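Local coordinates for 389aa long hypothetical nucleolar protein (Pyrococcus horikoshii, PDB 5ZVE), which transfers a methyl group from S-adenosyl-L-methionine to carbon 5 of cytosine 72 in several tRNAs, at residues 186-191 with 374-379; 348-353 with 360-365. All blocks are in the same frame, centred on the assembly; numbering follows the deposited sequence.

Interaction 1 of 2, residues 186-191 with 374-379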
loop_
_atom_site.group_PDB
_atom_site.type_symbol
_atom_site.label_atom_id
_atom_site.label_comp_id
_atom_site.label_asym_id
_atom_site.label_seq_id
_atom_site.Cartn_x
_atom_site.Cartn_y
_atom_site.Cartn_z
ATOM N N SER A 186 -5.243 -3.893 3.788
ATOM C CA SER A 186 -4.082 -4.505 4.434
ATOM C C SER A 186 -4.347 -4.835 5.903
ATOM O O SER A 186 -3.882 -5.859 6.408
ATOM C CB SER A 186 -2.863 -3.594 4.318
ATOM O OG SER A 186 -2.351 -3.601 3.000
ATOM N N MET A 187 -5.100 -3.971 6.584
ATOM C CA MET A 187 -5.460 -4.204 7.975
ATOM C C MET A 187 -6.434 -5.372 8.129
ATOM O O MET A 187 -6.305 -6.183 9.043
ATOM C CB MET A 187 -6.061 -2.942 8.575
ATOM C CG MET A 187 -5.051 -1.859 8.868
ATOM S SD MET A 187 -5.783 -0.579 9.903
ATOM C CE MET A 187 -6.575 0.451 8.670
ATOM N N VAL A 188 -7.412 -5.447 7.233
ATOM C CA VAL A 188 -8.344 -6.568 7.205
ATOM C C VAL A 188 -7.590 -7.890 7.055
ATOM O O VAL A 188 -7.942 -8.894 7.677
ATOM C CB VAL A 188 -9.371 -6.417 6.058
ATOM C CG1 VAL A 188 -10.282 -7.622 5.993
ATOM C CG2 VAL A 188 -10.195 -5.149 6.245
ATOM N N THR A 189 -6.541 -7.876 6.237
ATOM C CA THR A 189 -5.733 -9.069 5.987
ATOM C C THR A 189 -5.218 -9.710 7.280
ATOM O O THR A 189 -5.418 -10.902 7.507
ATOM C CB THR A 189 -4.528 -8.745 5.073
ATOM O OG1 THR A 189 -4.997 -8.298 3.794
ATOM C CG2 THR A 189 -3.647 -9.971 4.886
ATOM N N ALA A 190 -4.572 -8.918 8.132
ATOM C CA ALA A 190 -4.024 -9.435 9.387
ATOM C C ALA A 190 -5.125 -9.929 10.322
ATOM O O ALA A 190 -4.957 -10.928 11.022
ATOM C CB ALA A 190 -3.183 -8.373 10.076
ATOM N N ARG A 191 -6.248 -9.222 10.337
ATOM C CA ARG A 191 -7.403 -9.644 11.123
ATOM C C ARG A 191 -7.937 -11.001 10.663
ATOM O O ARG A 191 -8.191 -11.893 11.473
ATOM C CB ARG A 191 -8.508 -8.592 11.042
ATOM C CG ARG A 191 -8.307 -7.421 11.981
ATOM C CD ARG A 191 -8.849 -7.758 13.362
ATOM N NE ARG A 191 -8.787 -6.615 14.265
ATOM C CZ ARG A 191 -9.268 -6.618 15.501
ATOM N NH1 ARG A 191 -9.855 -7.707 15.981
ATOM N NH2 ARG A 191 -9.166 -5.535 16.255
ATOM N N PHE A 374 -7.177 -4.477 -4.332
ATOM C CA PHE A 374 -6.618 -5.426 -3.384
ATOM C C PHE A 374 -7.297 -6.777 -3.484
ATOM O O PHE A 374 -8.382 -6.900 -4.054
ATOM C CB PHE A 374 -6.745 -4.878 -1.962
ATOM C CG PHE A 374 -5.625 -5.283 -1.047
ATOM C CD1 PHE A 374 -4.444 -4.557 -1.016
ATOM C CD2 PHE A 374 -5.762 -6.373 -0.201
ATOM C CE1 PHE A 374 -3.417 -4.914 -0.166
ATOM C CE2 PHE A 374 -4.737 -6.735 0.649
ATOM C CZ PHE A 374 -3.563 -6.007 0.666
ATOM N N PHE A 375 -6.652 -7.791 -2.923
ATOM C CA PHE A 375 -7.164 -9.149 -2.996
ATOM C C PHE A 375 -6.758 -9.934 -1.758
ATOM O O PHE A 375 -5.612 -9.863 -1.322
ATOM C CB PHE A 375 -6.651 -9.839 -4.266
ATOM C CG PHE A 375 -7.108 -11.261 -4.407
ATOM C CD1 PHE A 375 -8.365 -11.549 -4.915
ATOM C CD2 PHE A 375 -6.280 -12.310 -4.038
ATOM C CE1 PHE A 375 -8.794 -12.860 -5.041
ATOM C CE2 PHE A 375 -6.697 -13.622 -4.168
ATOM C CZ PHE A 375 -7.955 -13.899 -4.670
ATOM N N ILE A 376 -7.703 -10.677 -1.190
ATOM C CA ILE A 376 -7.442 -11.473 0.007
ATOM C C ILE A 376 -8.063 -12.861 -0.109
ATOM O O ILE A 376 -9.264 -12.992 -0.346
ATOM C CB ILE A 376 -8.004 -10.810 1.291
ATOM C CG1 ILE A 376 -7.578 -9.344 1.406
ATOM C CG2 ILE A 376 -7.579 -11.590 2.528
ATOM C CD1 ILE A 376 -8.156 -8.646 2.650
ATOM N N ALA A 377 -7.241 -13.891 0.059
ATOM C CA ALA A 377 -7.729 -15.263 0.107
ATOM C C ALA A 377 -7.321 -15.928 1.416
ATOM O O ALA A 377 -6.175 -15.806 1.847
ATOM C CB ALA A 377 -7.200 -16.060 -1.085
ATOM N N LYS A 378 -8.252 -16.645 2.036
ATOM C CA LYS A 378 -7.956 -17.378 3.262
ATOM C C LYS A 378 -8.183 -18.862 3.061
ATOM O O LYS A 378 -9.290 -19.281 2.719
ATOM C CB LYS A 378 -8.820 -16.888 4.422
ATOM C CG LYS A 378 -8.550 -17.623 5.724
ATOM C CD LYS A 378 -9.696 -17.450 6.697
ATOM C CE LYS A 378 -9.344 -18.025 8.052
ATOM N NZ LYS A 378 -10.495 -17.965 8.988
ATOM N N LEU A 379 -7.144 -19.660 3.294
ATOM C CA LEU A 379 -7.232 -21.094 3.025
ATOM C C LEU A 379 -6.843 -21.986 4.194
ATOM O O LEU A 379 -6.013 -21.629 5.033
ATOM C CB LEU A 379 -6.360 -21.475 1.837
ATOM C CG LEU A 379 -6.665 -20.887 0.466
ATOM C CD1 LEU A 379 -6.134 -21.816 -0.574
ATOM C CD2 LEU A 379 -8.121 -20.719 0.265
#
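In the class I Rossmann-like methyltransferase fold, helix 184-193 lies against one side of the strand at 374-381, where Ser186, Val188 and Thr189 meet Phe374 and Ile376. The short helix and strand segments run almost parallel, 5° between their N-to-C directions, with axes 9.2 Å apart at closest approach, and side chains from both segments meet in the space between them. Phe374 reaches in with the outer part of its ring. Ser186 OG touches its CE1 and CZ, 3.6 Å from CZ, while Ser186 N stands over one face, 4.1 Å above the plane and displaced toward the rim; Ile376 CG1 lies at the ring's edge, in its plane. The Ser186 hydroxyl is hydrogen-bonded to Lys211 NZ, part of the S-adenosylmethionine site, and the Ser186 side chain comes within about 6 Å of the bound S-adenosylhomocysteine. The Phe374 side chain is also about 4 Å from that of Cys323, the predicted nucleophile, which places the contact next to the probable catalytic centre. Replacing Phe374 by an alanine would probably open a gap beside Ser186 OG and Thr189 OG1 and deprive the side chain of Cys323 of a close neighbour. Thr189 OG1 is set beside its own backbone N (chi1 -63°), and from there it hydrogen-bonds back to Pro185 O one helical turn earlier. This buried hydroxyl oxygen is therefore satisfied within the helix even though its contacts across the interface are all with carbon. It sits 3.5 Å from Phe374 CE2, its side chain crossing that of Phe374 at about a right angle. Ile376 extends its CG1-CD1 arm toward the helix, and the terminal CD1 touches both Val188 CG1 at 4.1 Å and Thr189 OG1 at 3.4 Å.

Interaction 2 of 2, residues 348-353 with 360-365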
loop_
_atom_site.group_PDB
_atom_site.type_symbol
_atom_site.label_atom_id
_atom_site.label_comp_id
_atom_site.label_asym_id
_atom_site.label_seq_id
_atom_site.Cartn_x
_atom_site.Cartn_y
_atom_site.Cartn_z
ATOM N N SER A 348 -13.282 -13.627 8.337
ATOM C CA SER A 348 -14.006 -13.140 9.507
ATOM C C SER A 348 -14.572 -11.748 9.279
ATOM O O SER A 348 -15.618 -11.400 9.826
ATOM C CB SER A 348 -13.097 -13.137 10.735
ATOM O OG SER A 348 -11.976 -12.289 10.537
ATOM N N ILE A 349 -13.877 -10.956 8.471
ATOM C CA ILE A 349 -14.372 -9.645 8.075
ATOM C C ILE A 349 -14.514 -9.601 6.563
ATOM O O ILE A 349 -13.548 -9.808 5.840
ATOM C CB ILE A 349 -13.431 -8.514 8.540
ATOM C CG1 ILE A 349 -13.335 -8.491 10.069
ATOM C CG2 ILE A 349 -13.898 -7.168 7.999
ATOM C CD1 ILE A 349 -12.321 -7.499 10.614
ATOM N N PHE A 350 -15.725 -9.340 6.086
ATOM C CA PHE A 350 -15.957 -9.231 4.654
ATOM C C PHE A 350 -16.727 -7.958 4.351
ATOM O O PHE A 350 -17.947 -7.912 4.496
ATOM C CB PHE A 350 -16.722 -10.440 4.120
ATOM C CG PHE A 350 -16.486 -10.703 2.657
ATOM C CD1 PHE A 350 -16.982 -9.837 1.691
ATOM C CD2 PHE A 350 -15.779 -11.824 2.246
ATOM C CE1 PHE A 350 -16.763 -10.073 0.348
ATOM C CE2 PHE A 350 -15.563 -12.069 0.906
ATOM C CZ PHE A 350 -16.055 -11.194 -0.047
ATOM N N ILE A 351 -16.008 -6.925 3.927
ATOM C CA ILE A 351 -16.638 -5.661 3.586
ATOM C C ILE A 351 -16.295 -5.247 2.161
ATOM O O ILE A 351 -16.726 -4.200 1.689
ATOM C CB ILE A 351 -16.220 -4.547 4.567
ATOM C CG1 ILE A 351 -14.699 -4.386 4.586
ATOM C CG2 ILE A 351 -16.759 -4.841 5.965
ATOM C CD1 ILE A 351 -14.182 -3.514 5.718
ATOM N N GLY A 352 -15.532 -6.084 1.467
ATOM C CA GLY A 352 -15.171 -5.796 0.092
ATOM C C GLY A 352 -16.165 -6.389 -0.881
ATOM O O GLY A 352 -17.366 -6.406 -0.616
ATOM N N SER A 353 -15.659 -6.879 -2.006
ATOM C CA SER A 353 -16.481 -7.524 -3.025
ATOM C C SER A 353 -16.107 -8.992 -3.163
ATOM O O SER A 353 -15.018 -9.399 -2.755
ATOM C CB SER A 353 -16.319 -6.824 -4.380
ATOM O OG SER A 353 -16.889 -5.530 -4.363
ATOM N N LYS A 360 -15.459 -17.192 -1.775
ATOM C CA LYS A 360 -15.062 -16.832 -0.416
ATOM C C LYS A 360 -13.869 -15.880 -0.341
ATOM O O LYS A 360 -13.516 -15.416 0.746
ATOM C CB LYS A 360 -14.765 -18.093 0.395
ATOM C CG LYS A 360 -15.979 -18.988 0.596
ATOM C CD LYS A 360 -15.654 -20.165 1.489
ATOM C CE LYS A 360 -16.899 -20.962 1.821
ATOM N NZ LYS A 360 -16.590 -22.080 2.752
ATOM N N VAL A 361 -13.249 -15.585 -1.480
ATOM C CA VAL A 361 -12.171 -14.598 -1.502
ATOM C C VAL A 361 -12.733 -13.190 -1.521
ATOM O O VAL A 361 -13.877 -12.971 -1.915
ATOM C CB VAL A 361 -11.228 -14.792 -2.706
ATOM C CG1 VAL A 361 -10.483 -16.104 -2.576
ATOM C CG2 VAL A 361 -11.998 -14.713 -4.017
ATOM N N GLN A 362 -11.915 -12.231 -1.108
ATOM C CA GLN A 362 -12.398 -10.872 -0.926
ATOM C C GLN A 362 -11.593 -9.874 -1.749
ATOM O O GLN A 362 -10.378 -9.764 -1.596
ATOM C CB GLN A 362 -12.354 -10.496 0.558
ATOM C CG GLN A 362 -12.981 -9.150 0.873
ATOM C CD GLN A 362 -13.048 -8.859 2.357
ATOM O OE1 GLN A 362 -13.664 -7.882 2.772
ATOM N NE2 GLN A 362 -12.407 -9.698 3.162
ATOM N N ARG A 363 -12.282 -9.137 -2.613
ATOM C CA ARG A 363 -11.624 -8.128 -3.434
ATOM C C ARG A 363 -12.013 -6.724 -3.006
ATOM O O ARG A 363 -13.130 -6.487 -2.553
ATOM C CB ARG A 363 -11.960 -8.316 -4.914
ATOM C CG ARG A 363 -10.946 -9.148 -5.692
ATOM C CD ARG A 363 -11.379 -9.298 -7.136
ATOM N NE ARG A 363 -10.383 -9.976 -7.960
ATOM C CZ ARG A 363 -9.512 -9.344 -8.742
ATOM N NH1 ARG A 363 -9.505 -8.015 -8.797
ATOM N NH2 ARG A 363 -8.646 -10.038 -9.468
ATOM N N PHE A 364 -11.072 -5.800 -3.162
ATOM C CA PHE A 364 -11.327 -4.390 -2.941
ATOM C C PHE A 364 -11.106 -3.626 -4.238
ATOM O O PHE A 364 -10.164 -3.901 -4.982
ATOM C CB PHE A 364 -10.433 -3.840 -1.828
ATOM C CG PHE A 364 -10.781 -4.355 -0.456
ATOM C CD1 PHE A 364 -10.214 -5.522 0.028
ATOM C CD2 PHE A 364 -11.674 -3.665 0.349
ATOM C CE1 PHE A 364 -10.534 -5.996 1.291
ATOM C CE2 PHE A 364 -11.998 -4.130 1.616
ATOM C CZ PHE A 364 -11.428 -5.299 2.087
ATOM N N TYR A 365 -12.009 -2.693 -4.519
ATOM C CA TYR A 365 -11.934 -1.862 -5.711
ATOM C C TYR A 365 -11.914 -0.396 -5.311
ATOM O O TYR A 365 -12.592 -0.011 -4.360
ATOM C CB TYR A 365 -13.115 -2.135 -6.637
ATOM C CG TYR A 365 -13.137 -3.526 -7.223
ATOM C CD1 TYR A 365 -12.372 -3.839 -8.338
ATOM C CD2 TYR A 365 -13.931 -4.523 -6.668
ATOM C CE1 TYR A 365 -12.394 -5.110 -8.886
ATOM C CE2 TYR A 365 -13.959 -5.799 -7.208
ATOM C CZ TYR A 365 -13.187 -6.084 -8.317
ATOM O OH TYR A 365 -13.205 -7.344 -8.869
#
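Gln362 OE1 accepts two backbone N-H groups of the 348-353 loop, from Ile351 N at 2.8 Å and Gly352 N at 2.9 Å. The Gly352 donor lies in the carbonyl plane on a lone pair, whereas that of Ile351 is tilted 33° from this plane. The other end of the amide gives Gln362 NE2 to Ile349 O (2.9 Å) and also to Gln347 OE1, so both amide ends are held and the flat group can hardly turn. Gln362 runs out extended, its CG anti to the backbone N (chi1 -174°), and so lays its amide over the Phe350 ring; the two planes are only 7° apart and stacked. Gln362 CG makes a CH-pi contact over the ring centre, 3.8 Å from the Phe350 centroid. After the loop, Ser353 and Arg363 form an antiparallel hydrogen-bonded pair, and Arg363 N donates to Ser353 O in a nearly straight bond. Lacking a side chain, Gly352 lets its CA come 3.4 Å from Arg363 O and lie over one face of Phe364. The loop leads from strand 342-344 into 353-355, which pairs with 361-364; 361-364 in turn pairs with 374-381, Arg363 forms a salt bridge with Glu331 of helix 331-339, and Ile349 and Gln362 touch Val188 of helix 184-193.

How the interactions relate
The centres of the two interactions lie about 8 Å apart in the methyltransferase domain, and both reach the same mixed sheet. Helix 184-193 comes first along the chain; the loop 348-353, strand 361-364 and strand 374-381 follow much later, so interaction 2, local in sequence, falls between the two distant partners of interaction 1. Strands 361-364 and 374-381 are antiparallel neighbours: Ile376 N lies 2.9 Å from Gln362 O and Phe374 O 3.0 Å from Phe364 N, both probable hydrogen bonds. Val361 further packs on Ala377. The C-terminal strand thus links the helix beside the cofactor pocket to strand 361-364, interaction 1 being nearer the active centre.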